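PDB 3GNE: VAL-1 from Chlorella virus, which cleaves alginate by beta-elimination, as a viral alginate lyase of polysaccharide lyase family 14. Local coordinates for residues Val3-Asp8 / Gly17-Asp22; Ile73-Glu78 / Phe238-Tyr243; Arg167-Thr172 / Tyr189-Gly194. One frame throughout, in Å; residues are numbered along the deposited sequence. Where two conformers were deposited one is given.

Interaction 1 of 3, residues Val3-Asp8 / Gly17-Asp22. With GOL (glycerol), chain F.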
loop_
_atom_site.group_PDB
_atom_site.type_symbol
_atom_site.label_atom_id
_atom_site.label_comp_id
_atom_site.label_asym_id
_atom_site.label_seq_id
_atom_site.Cartn_x
_atom_site.Cartn_y
_atom_site.Cartn_z
ATOM N N VAL A 3 6.946 -8.976 -14.436
ATOM C CA VAL A 3 6.433 -9.639 -13.241
ATOM C C VAL A 3 7.429 -10.679 -12.745
ATOM O O VAL A 3 7.752 -11.587 -13.458
ATOM C CB VAL A 3 5.085 -10.319 -13.539
ATOM C CG1 VAL A 3 4.545 -11.081 -12.317
ATOM C CG2 VAL A 3 4.102 -9.265 -14.013
ATOM N N ILE A 4 7.836 -10.506 -11.502
ATOM C CA ILE A 4 8.726 -11.452 -10.851
ATOM C C ILE A 4 7.926 -12.631 -10.335
ATOM O O ILE A 4 8.303 -13.788 -10.572
ATOM C CB ILE A 4 9.567 -10.747 -9.777
ATOM C CG1 ILE A 4 10.386 -9.604 -10.377
ATOM C CG2 ILE A 4 10.460 -11.743 -9.027
ATOM C CD1 ILE A 4 10.863 -8.612 -9.315
ATOM N N SER A 5 6.833 -12.375 -9.638
ATOM C CA SER A 5 6.025 -13.481 -9.171
ATOM C C SER A 5 4.626 -12.944 -8.844
ATOM O O SER A 5 4.434 -11.723 -8.676
ATOM C CB SER A 5 6.558 -14.146 -7.908
ATOM O OG SER A 5 6.645 -13.201 -6.840
ATOM N N THR A 6 3.694 -13.871 -8.769
ATOM C CA THR A 6 2.289 -13.556 -8.501
ATOM C C THR A 6 1.864 -14.365 -7.275
ATOM O O THR A 6 2.101 -15.581 -7.246
ATOM C CB THR A 6 1.445 -13.970 -9.712
ATOM O OG1 THR A 6 1.876 -13.229 -10.856
ATOM C CG2 THR A 6 -0.049 -13.683 -9.432
ATOM N N LEU A 7 1.246 -13.706 -6.311
ATOM C CA LEU A 7 0.798 -14.427 -5.134
ATOM C C LEU A 7 -0.290 -15.406 -5.496
ATOM O O LEU A 7 -1.281 -15.047 -6.152
ATOM C CB LEU A 7 0.294 -13.399 -4.155
ATOM C CG LEU A 7 -0.319 -13.956 -2.866
ATOM C CD1 LEU A 7 0.661 -14.850 -2.068
ATOM C CD2 LEU A 7 -0.804 -12.778 -2.019
ATOM N N ASP A 8 -0.145 -16.664 -5.043
ATOM C CA ASP A 8 -1.233 -17.618 -5.183
ATOM C C ASP A 8 -2.130 -17.524 -3.959
ATOM O O ASP A 8 -1.765 -17.908 -2.828
ATOM C CB ASP A 8 -0.596 -19.003 -5.262
ATOM C CG ASP A 8 -1.633 -20.083 -5.441
ATOM O OD1 ASP A 8 -1.202 -21.250 -5.707
ATOM O OD2 ASP A 8 -2.865 -19.839 -5.314
ATOM N N GLY A 17 3.499 -19.554 -0.569
ATOM C CA GLY A 17 4.528 -20.002 -1.530
ATOM C C GLY A 17 5.758 -19.104 -1.388
ATOM O O GLY A 17 6.185 -18.785 -0.252
ATOM N N SER A 18 6.311 -18.691 -2.519
ATOM C CA SER A 18 7.553 -17.948 -2.469
ATOM C C SER A 18 7.318 -16.540 -1.941
ATOM O O SER A 18 8.332 -15.820 -1.763
ATOM C CB SER A 18 8.198 -17.849 -3.841
ATOM O OG SER A 18 7.354 -17.087 -4.687
ATOM N N TRP A 19 6.083 -16.110 -1.706
ATOM C CA TRP A 19 5.888 -14.787 -1.115
ATOM C C TRP A 19 6.195 -14.766 0.385
ATOM O O TRP A 19 6.363 -13.649 0.946
ATOM C CB TRP A 19 4.441 -14.276 -1.338
ATOM C CG TRP A 19 4.345 -13.604 -2.675
ATOM C CD1 TRP A 19 4.867 -14.043 -3.865
ATOM C CD2 TRP A 19 3.696 -12.371 -2.964
ATOM N NE1 TRP A 19 4.583 -13.146 -4.880
ATOM C CE2 TRP A 19 3.857 -12.106 -4.335
ATOM C CE3 TRP A 19 2.989 -11.447 -2.165
ATOM C CZ2 TRP A 19 3.333 -10.968 -4.945
ATOM C CZ3 TRP A 19 2.473 -10.311 -2.782
ATOM C CH2 TRP A 19 2.654 -10.072 -4.169
ATOM N N ASN A 20 6.242 -15.921 1.065
ATOM C CA ASN A 20 6.537 -15.914 2.514
ATOM C C ASN A 20 5.546 -14.995 3.253
ATOM O O ASN A 20 5.927 -14.069 3.983
ATOM C CB ASN A 20 7.964 -15.494 2.773
ATOM C CG ASN A 20 8.962 -16.245 1.873
ATOM O OD1 ASN A 20 9.759 -15.638 1.138
ATOM N ND2 ASN A 20 8.896 -17.545 1.997
ATOM N N VAL A 21 4.269 -15.286 3.025
ATOM C CA VAL A 21 3.202 -14.484 3.651
ATOM C C VAL A 21 3.082 -14.840 5.115
ATOM O O VAL A 21 3.090 -16.020 5.463
ATOM C CB VAL A 21 1.873 -14.754 2.959
ATOM C CG1 VAL A 21 0.714 -14.112 3.701
ATOM C CG2 VAL A 21 1.928 -14.177 1.520
ATOM N N ASP A 22 2.984 -13.803 5.934
ATOM C CA ASP A 22 2.850 -14.024 7.379
ATOM C C ASP A 22 1.846 -12.989 7.917
ATOM O O ASP A 22 1.463 -12.046 7.201
ATOM C CB ASP A 22 4.202 -13.886 8.065
ATOM C CG ASP A 22 4.338 -14.584 9.404
ATOM O OD1 ASP A 22 3.445 -15.344 9.843
ATOM O OD2 ASP A 22 5.420 -14.384 10.051
HETATM C C1 GOL F . 3.581 -17.266 -4.862
HETATM O O1 GOL F . 2.452 -17.421 -4.009
HETATM C C2 GOL F . 3.442 -18.428 -5.880
HETATM O O2 GOL F . 4.408 -18.283 -6.898
HETATM C C3 GOL F . 3.627 -19.737 -5.100
HETATM O O3 GOL F . 5.025 -19.758 -4.798
HETATM O O HOH W 1 8.305 -14.383 -5.020
#
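At the rim of the beta-sandwich, the N-terminal strand 3-6 and the loop after it meet the 3-10 turn that leads into strand 21-25, and Leu7 and Trp19 carry most of this contact. Leu7 lays its CB over the centre of the Trp19 six-membered ring, 3.7 Å from the centroid and only 8° off the ring normal, which is CH-pi geometry. With Leu7 CG anti to the backbone N (chi1 176°), the branch runs on across the indole: Leu7 CD2 lies near Trp19 CE3, and Leu7 CD1 reaches Val21 CG2 at 3.9 Å.

The pyrrole side of the indole is polar. Trp19 NE1 donates to Ser5 OG at 2.8 Å, but the bond is bent, 134° at the hydrogen, and the hydroxyl sits out of the ring plane. A water links Ser5 OG (2.7 Å) to Ser18 OG (2.9 Å), giving the Ser5 hydroxyl a second partner. A glycerol, probably from the crystallisation liquor, spans the two backbones: Asp8 N donates to its O1 at 2.9 Å, nearly straight, and Ser18 N to its O3 at 2.8 Å.

Phe61 touches Leu7 and Val21, and Ala63 touches Trp19 and Val21; their strand 59-63 neighbours strand 21-25 in the second sheet. Ile4 and Ser5 both face Met240 of strand 231-241, so the edge strand that presents Ser5 carries a classic beta bulge.

Interaction 2 of 3, residues Ile73-Glu78 / Phe238-Tyr243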
loop_
_atom_site.group_PDB
_atom_site.type_symbol
_atom_site.label_atom_id
_atom_site.label_comp_id
_atom_site.label_asym_id
_atom_site.label_seq_id
_atom_site.Cartn_x
_atom_site.Cartn_y
_atom_site.Cartn_z
ATOM N N ILE A 73 11.489 -1.889 -6.023
ATOM C CA ILE A 73 10.528 -2.919 -6.334
ATOM C C ILE A 73 9.156 -2.292 -6.524
ATOM O O ILE A 73 8.898 -1.210 -5.950
ATOM C CB ILE A 73 10.508 -3.947 -5.172
ATOM C CG1 ILE A 73 10.005 -5.318 -5.614
ATOM C CG2 ILE A 73 9.711 -3.441 -3.971
ATOM C CD1 ILE A 73 10.894 -6.005 -6.620
ATOM N N THR A 74 8.309 -2.997 -7.249
ATOM C CA THR A 74 6.918 -2.574 -7.439
ATOM C C THR A 74 6.002 -3.698 -6.973
ATOM O O THR A 74 6.290 -4.880 -7.164
ATOM C CB THR A 74 6.733 -2.234 -8.920
ATOM O OG1 THR A 74 7.528 -1.045 -9.129
ATOM C CG2 THR A 74 5.272 -1.953 -9.239
ATOM N N PHE A 75 4.901 -3.305 -6.330
ATOM C CA PHE A 75 3.838 -4.255 -6.051
ATOM C C PHE A 75 2.579 -3.772 -6.768
ATOM O O PHE A 75 2.370 -2.546 -6.965
ATOM C CB PHE A 75 3.576 -4.366 -4.530
ATOM C CG PHE A 75 4.688 -5.235 -3.900
ATOM C CD1 PHE A 75 4.557 -6.613 -3.917
ATOM C CD2 PHE A 75 5.802 -4.644 -3.333
ATOM C CE1 PHE A 75 5.566 -7.437 -3.415
ATOM C CE2 PHE A 75 6.818 -5.428 -2.787
ATOM C CZ PHE A 75 6.634 -6.796 -2.796
ATOM N N ALA A 76 1.778 -4.734 -7.171
ATOM C CA ALA A 76 0.599 -4.409 -7.992
ATOM C C ALA A 76 -0.548 -5.338 -7.603
ATOM O O ALA A 76 -0.316 -6.443 -7.089
ATOM C CB ALA A 76 0.941 -4.577 -9.461
ATOM N N TRP A 77 -1.758 -4.883 -7.810
ATOM C CA TRP A 77 -2.953 -5.684 -7.507
ATOM C C TRP A 77 -4.106 -5.076 -8.286
ATOM O O TRP A 77 -3.961 -3.969 -8.847
ATOM C CB TRP A 77 -3.307 -5.722 -6.003
ATOM C CG TRP A 77 -3.407 -4.348 -5.400
ATOM C CD1 TRP A 77 -4.536 -3.568 -5.306
ATOM C CD2 TRP A 77 -2.355 -3.570 -4.824
ATOM N NE1 TRP A 77 -4.241 -2.355 -4.694
ATOM C CE2 TRP A 77 -2.902 -2.337 -4.391
ATOM C CE3 TRP A 77 -0.966 -3.813 -4.624
ATOM C CZ2 TRP A 77 -2.141 -1.333 -3.772
ATOM C CZ3 TRP A 77 -0.223 -2.801 -4.001
ATOM C CH2 TRP A 77 -0.789 -1.602 -3.594
ATOM N N GLU A 78 -5.204 -5.801 -8.324
ATOM C CA GLU A 78 -6.408 -5.274 -8.972
ATOM C C GLU A 78 -7.536 -5.249 -7.979
ATOM O O GLU A 78 -7.616 -6.122 -7.104
ATOM C CB GLU A 78 -6.817 -6.164 -10.172
ATOM C CG GLU A 78 -5.630 -6.157 -11.188
ATOM C CD GLU A 78 -5.909 -7.106 -12.325
ATOM O OE1 GLU A 78 -7.080 -7.419 -12.586
ATOM O OE2 GLU A 78 -4.987 -7.534 -13.032
ATOM N N PHE A 238 -2.287 -10.153 -7.031
ATOM C CA PHE A 238 -1.185 -9.480 -6.341
ATOM C C PHE A 238 0.131 -9.903 -6.982
ATOM O O PHE A 238 0.426 -11.098 -7.076
ATOM C CB PHE A 238 -1.163 -9.910 -4.858
ATOM C CG PHE A 238 -2.315 -9.324 -4.065
ATOM C CD1 PHE A 238 -2.142 -8.118 -3.395
ATOM C CD2 PHE A 238 -3.543 -9.957 -3.963
ATOM C CE1 PHE A 238 -3.215 -7.609 -2.607
ATOM C CE2 PHE A 238 -4.593 -9.476 -3.222
ATOM C CZ PHE A 238 -4.419 -8.272 -2.548
ATOM N N GLN A 239 0.924 -8.947 -7.463
ATOM C CA GLN A 239 2.157 -9.191 -8.164
ATOM C C GLN A 239 3.294 -8.379 -7.561
ATOM O O GLN A 239 3.108 -7.275 -7.082
ATOM C CB GLN A 239 2.016 -8.786 -9.660
ATOM C CG GLN A 239 0.966 -9.631 -10.365
ATOM C CD GLN A 239 0.758 -9.202 -11.793
ATOM O OE1 GLN A 239 0.700 -7.985 -12.005
ATOM N NE2 GLN A 239 0.633 -10.101 -12.754
ATOM N N MET A 240 4.469 -9.016 -7.662
ATOM C CA MET A 240 5.714 -8.328 -7.349
ATOM C C MET A 240 6.408 -8.077 -8.689
ATOM O O MET A 240 6.585 -9.061 -9.442
ATOM C CB MET A 240 6.608 -9.122 -6.403
ATOM C CG MET A 240 7.804 -8.294 -5.950
ATOM S SD MET A 240 8.887 -9.105 -4.763
ATOM C CE MET A 240 9.509 -10.542 -5.747
ATOM N N LYS A 241 6.775 -6.850 -8.989
ATOM C CA LYS A 241 7.255 -6.497 -10.328
ATOM C C LYS A 241 8.570 -5.740 -10.243
ATOM O O LYS A 241 8.829 -5.116 -9.214
ATOM C CB LYS A 241 6.213 -5.625 -11.056
ATOM C CG LYS A 241 4.856 -6.346 -11.212
ATOM C CD LYS A 241 3.808 -5.463 -11.913
ATOM C CE LYS A 241 4.244 -5.158 -13.335
ATOM N NZ LYS A 241 3.175 -4.401 -14.069
ATOM N N LYS A 242 9.303 -5.790 -11.342
ATOM C CA LYS A 242 10.502 -4.929 -11.399
ATOM C C LYS A 242 10.093 -3.473 -11.290
ATOM O O LYS A 242 9.053 -3.027 -11.837
ATOM C CB LYS A 242 11.183 -5.297 -12.717
ATOM C CG LYS A 242 11.858 -6.693 -12.562
ATOM C CD LYS A 242 12.205 -7.336 -13.879
ATOM C CE LYS A 242 12.431 -8.841 -13.875
ATOM N NZ LYS A 242 11.208 -9.607 -13.482
ATOM N N TYR A 243 10.917 -2.665 -10.628
ATOM C CA TYR A 243 10.723 -1.198 -10.672
ATOM C C TYR A 243 11.037 -0.712 -12.101
ATOM O O TYR A 243 12.142 -0.920 -12.576
ATOM C CB TYR A 243 11.630 -0.522 -9.649
ATOM C CG TYR A 243 11.341 0.943 -9.520
ATOM C CD1 TYR A 243 10.451 1.414 -8.583
ATOM C CD2 TYR A 243 12.012 1.866 -10.301
ATOM C CE1 TYR A 243 10.185 2.756 -8.436
ATOM C CE2 TYR A 243 11.754 3.236 -10.192
ATOM C CZ TYR A 243 10.849 3.659 -9.252
ATOM O OH TYR A 243 10.585 4.998 -9.142
#
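Phe75 and Met240 meet on the buried face of the sheet, at a non-hydrogen-bonded antiparallel pair. Their side chains run side by side, with Met240 CG 3.5 Å from Phe75 CE1; in the conformer described, one of two, Met240 SD lies obliquely to the Phe75 ring, 4.7 Å from its centroid, as a Met-aromatic contact. The Ile73 side chain crosses that of Met240 at about a right angle, with Ile73 CG1 3.7 Å from Met240 CG. At the other end Trp77 CB lies over one face of the Phe238 ring, towards its rim, and Trp217 meets both aromatic rings edge-to-face.

This is the inner side of a concanavalin-like beta-sandwich: strands 72-80 and 231-241 are antiparallel neighbours, their short segments at 157°, and Phe215 of the second sheet stacks on Phe75. Four backbone bonds hold the register; Lys241 N to Thr74 O, at 2.7 Å and 168°, is the shortest.

On the opposite face Thr74 and Ala76 are still buried, but Gln239 and Lys241 are partly exposed, making this the looser, solvent side. Lys241 CD comes 3.9 Å from Ala76 CB, and the bend at chi3 (64°) turns the chain beyond it towards a salt bridge between NZ and Glu169. Thr74 OG1, 3.6 Å from Tyr243 CA, is hydrogen-bonded to Tyr189 OH.

Interaction 3 of 3, residues Arg167-Thr172 / Tyr189-Gly194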
loop_
_atom_site.group_PDB
_atom_site.type_symbol
_atom_site.label_atom_id
_atom_site.label_comp_id
_atom_site.label_asym_id
_atom_site.label_seq_id
_atom_site.Cartn_x
_atom_site.Cartn_y
_atom_site.Cartn_z
ATOM N N ARG A 167 -6.612 -1.570 -12.028
ATOM C CA ARG A 167 -5.241 -2.019 -11.902
ATOM C C ARG A 167 -4.413 -0.973 -11.172
ATOM O O ARG A 167 -4.326 0.158 -11.632
ATOM C CB ARG A 167 -4.639 -2.296 -13.300
ATOM C CG ARG A 167 -5.458 -3.345 -14.039
ATOM C CD ARG A 167 -4.871 -3.594 -15.418
ATOM N NE ARG A 167 -4.683 -2.409 -16.217
ATOM C CZ ARG A 167 -5.428 -1.514 -16.834
ATOM N NH1 ARG A 167 -4.842 -0.526 -17.497
ATOM N NH2 ARG A 167 -6.767 -1.594 -16.781
ATOM N N ILE A 168 -3.811 -1.403 -10.049
ATOM C CA ILE A 168 -3.042 -0.501 -9.226
ATOM C C ILE A 168 -1.591 -0.971 -9.153
ATOM O O ILE A 168 -1.349 -2.165 -9.000
ATOM C CB ILE A 168 -3.614 -0.514 -7.777
ATOM C CG1 ILE A 168 -5.142 -0.306 -7.769
ATOM C CG2 ILE A 168 -2.869 0.508 -6.922
ATOM C CD1 ILE A 168 -5.598 1.022 -8.284
ATOM N N GLU A 169 -0.619 -0.055 -9.169
ATOM C CA GLU A 169 0.749 -0.459 -8.886
ATOM C C GLU A 169 1.367 0.619 -7.994
ATOM O O GLU A 169 1.019 1.807 -8.122
ATOM C CB GLU A 169 1.628 -0.578 -10.175
ATOM C CG GLU A 169 0.956 -1.422 -11.276
ATOM C CD GLU A 169 1.982 -1.787 -12.356
ATOM O OE1 GLU A 169 3.206 -1.784 -12.105
ATOM O OE2 GLU A 169 1.507 -2.142 -13.430
ATOM N N ILE A 170 2.326 0.197 -7.190
ATOM C CA ILE A 170 3.074 1.172 -6.427
ATOM C C ILE A 170 4.554 0.772 -6.489
ATOM O O ILE A 170 4.892 -0.354 -6.070
ATOM C CB ILE A 170 2.598 1.344 -4.963
ATOM C CG1 ILE A 170 3.368 2.440 -4.232
ATOM C CG2 ILE A 170 2.559 0.047 -4.168
ATOM C CD1 ILE A 170 2.672 2.990 -2.995
ATOM N N GLY A 171 5.375 1.697 -6.966
ATOM C CA GLY A 171 6.814 1.475 -7.061
ATOM C C GLY A 171 7.555 2.253 -5.990
ATOM O O GLY A 171 7.169 3.360 -5.601
ATOM N N THR A 172 8.629 1.625 -5.522
ATOM C CA THR A 172 9.469 2.239 -4.498
ATOM C C THR A 172 10.919 2.075 -4.889
ATOM O O THR A 172 11.309 0.927 -5.139
ATOM C CB THR A 172 9.256 1.566 -3.119
ATOM O OG1 THR A 172 7.867 1.580 -2.803
ATOM C CG2 THR A 172 9.935 2.380 -2.054
ATOM N N TYR A 189 6.392 5.676 -7.334
ATOM C CA TYR A 189 5.434 5.938 -8.420
ATOM C C TYR A 189 4.152 5.185 -8.116
ATOM O O TYR A 189 4.142 4.170 -7.392
ATOM C CB TYR A 189 6.030 5.572 -9.764
ATOM C CG TYR A 189 6.268 4.142 -10.191
ATOM C CD1 TYR A 189 5.277 3.158 -10.431
ATOM C CD2 TYR A 189 7.586 3.724 -10.445
ATOM C CE1 TYR A 189 5.545 1.880 -10.836
ATOM C CE2 TYR A 189 7.871 2.432 -10.887
ATOM C CZ TYR A 189 6.856 1.513 -11.082
ATOM O OH TYR A 189 7.182 0.250 -11.518
ATOM N N VAL A 190 3.066 5.670 -8.679
ATOM C CA VAL A 190 1.749 5.073 -8.568
ATOM C C VAL A 190 1.226 4.968 -9.985
ATOM O O VAL A 190 1.357 5.905 -10.770
ATOM C CB VAL A 190 0.793 5.923 -7.713
ATOM C CG1 VAL A 190 -0.637 5.387 -7.811
ATOM C CG2 VAL A 190 1.312 5.908 -6.270
ATOM N N ILE A 191 0.639 3.801 -10.253
ATOM C CA ILE A 191 -0.070 3.596 -11.505
ATOM C C ILE A 191 -1.504 3.192 -11.180
ATOM O O ILE A 191 -1.706 2.305 -10.371
ATOM C CB ILE A 191 0.587 2.522 -12.415
ATOM C CG1 ILE A 191 2.057 2.749 -12.662
ATOM C CG2 ILE A 191 -0.156 2.519 -13.741
ATOM C CD1 ILE A 191 2.737 1.626 -13.426
ATOM N N VAL A 192 -2.462 3.867 -11.838
ATOM C CA VAL A 192 -3.855 3.462 -11.710
ATOM C C VAL A 192 -4.402 3.355 -13.135
ATOM O O VAL A 192 -4.416 4.361 -13.877
ATOM C CB VAL A 192 -4.746 4.409 -10.893
ATOM C CG1 VAL A 192 -6.107 3.777 -10.758
ATOM C CG2 VAL A 192 -4.117 4.660 -9.494
ATOM N N ASN A 193 -4.829 2.167 -13.541
ATOM C CA ASN A 193 -5.412 1.912 -14.864
ATOM C C ASN A 193 -4.568 2.508 -15.938
ATOM O O ASN A 193 -5.014 3.147 -16.877
ATOM C CB ASN A 193 -6.853 2.421 -14.919
ATOM C CG ASN A 193 -7.747 1.631 -13.949
ATOM O OD1 ASN A 193 -7.559 0.408 -13.827
ATOM N ND2 ASN A 193 -8.677 2.310 -13.352
ATOM N N GLY A 194 -3.264 2.258 -15.879
ATOM C CA GLY A 194 -2.324 2.630 -16.900
ATOM C C GLY A 194 -1.769 4.034 -16.767
ATOM O O GLY A 194 -0.802 4.374 -17.461
HETATM O O HOH W 2 5.467 -0.932 -13.007
#
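Tyr189 lies flat over Gly171, its ring covering the glycine backbone of the neighbouring strand. Strands 166-173 and 186-192 are antiparallel neighbours in one sheet of the concanavalin-like beta-sandwich, and their short segments run almost exactly antiparallel. The Tyr189 ring reaches this place because CG sits between the backbone N and the carbonyl carbon (chi1 71°), which folds it across to the other strand. Gly171 CA then stands 3.8 Å from the ring centroid and 3° off the normal, a CH-pi contact centred on the face. Gly171, having no side chain, lets the ring lie flat on its backbone.

Glu169 and Ile191 form the next pair on that face, side by side and pointing the same way. Ile191 CD1 approaches the carboxylate carbon, Glu169 CD, to 3.7 Å, so a methyl group borders the charged end. A water donates to Glu169 OE1 at 2.6 Å and also bonds Tyr189 OH, while Glu169 OE2 is engaged by Lys241 in a salt bridge. Tyr189 OH is further tied to Thr74 OG1.

On the other face the pairs are apolar: Ile168 CD1 meets Val192 CG1 at 3.7 Å, the two chains aligned, and Ile117 of the second sheet covers Ile168, Ile170 and Val190.

Beyond the last paired strand residues, the Arg167 guanidinium is laid over Asn193, with Asn193 CA 3.6 Å above its plane and towards its rim; the guanidinium and amide planes differ by 44°. Asn193 N still donates to Arg167 O at 2.8 Å, while the return bond goes to the asparagine side chain: Arg167 N donates to Asn193 OD1 at 2.8 Å, with the donor tilted from the amide carbonyl plane.

How the interactions relate
From the N terminus, interaction 1 comes first and closes a short loop of eight residues, before either other contact opens. Interaction 2 closes the longest loop, joining strand 72-80 to the C-terminal strand 231-241 across 159 residues; interaction 3 falls wholly within that span and closes its own loop of 16. Strand 231-241 takes strand 3-6 on one edge, with Ile4 N 2.8 Å from Met240 O, and strand 72-80 on the other. Strand 72-80 in turn pairs with 166-173, where Ile170 N is 2.8 Å from Phe75 O. Through strand 3-6, interaction 1 thus joins the sheet holding interactions 2 and 3, while its 17-22 side leads into strand 21-25 of the second sheet.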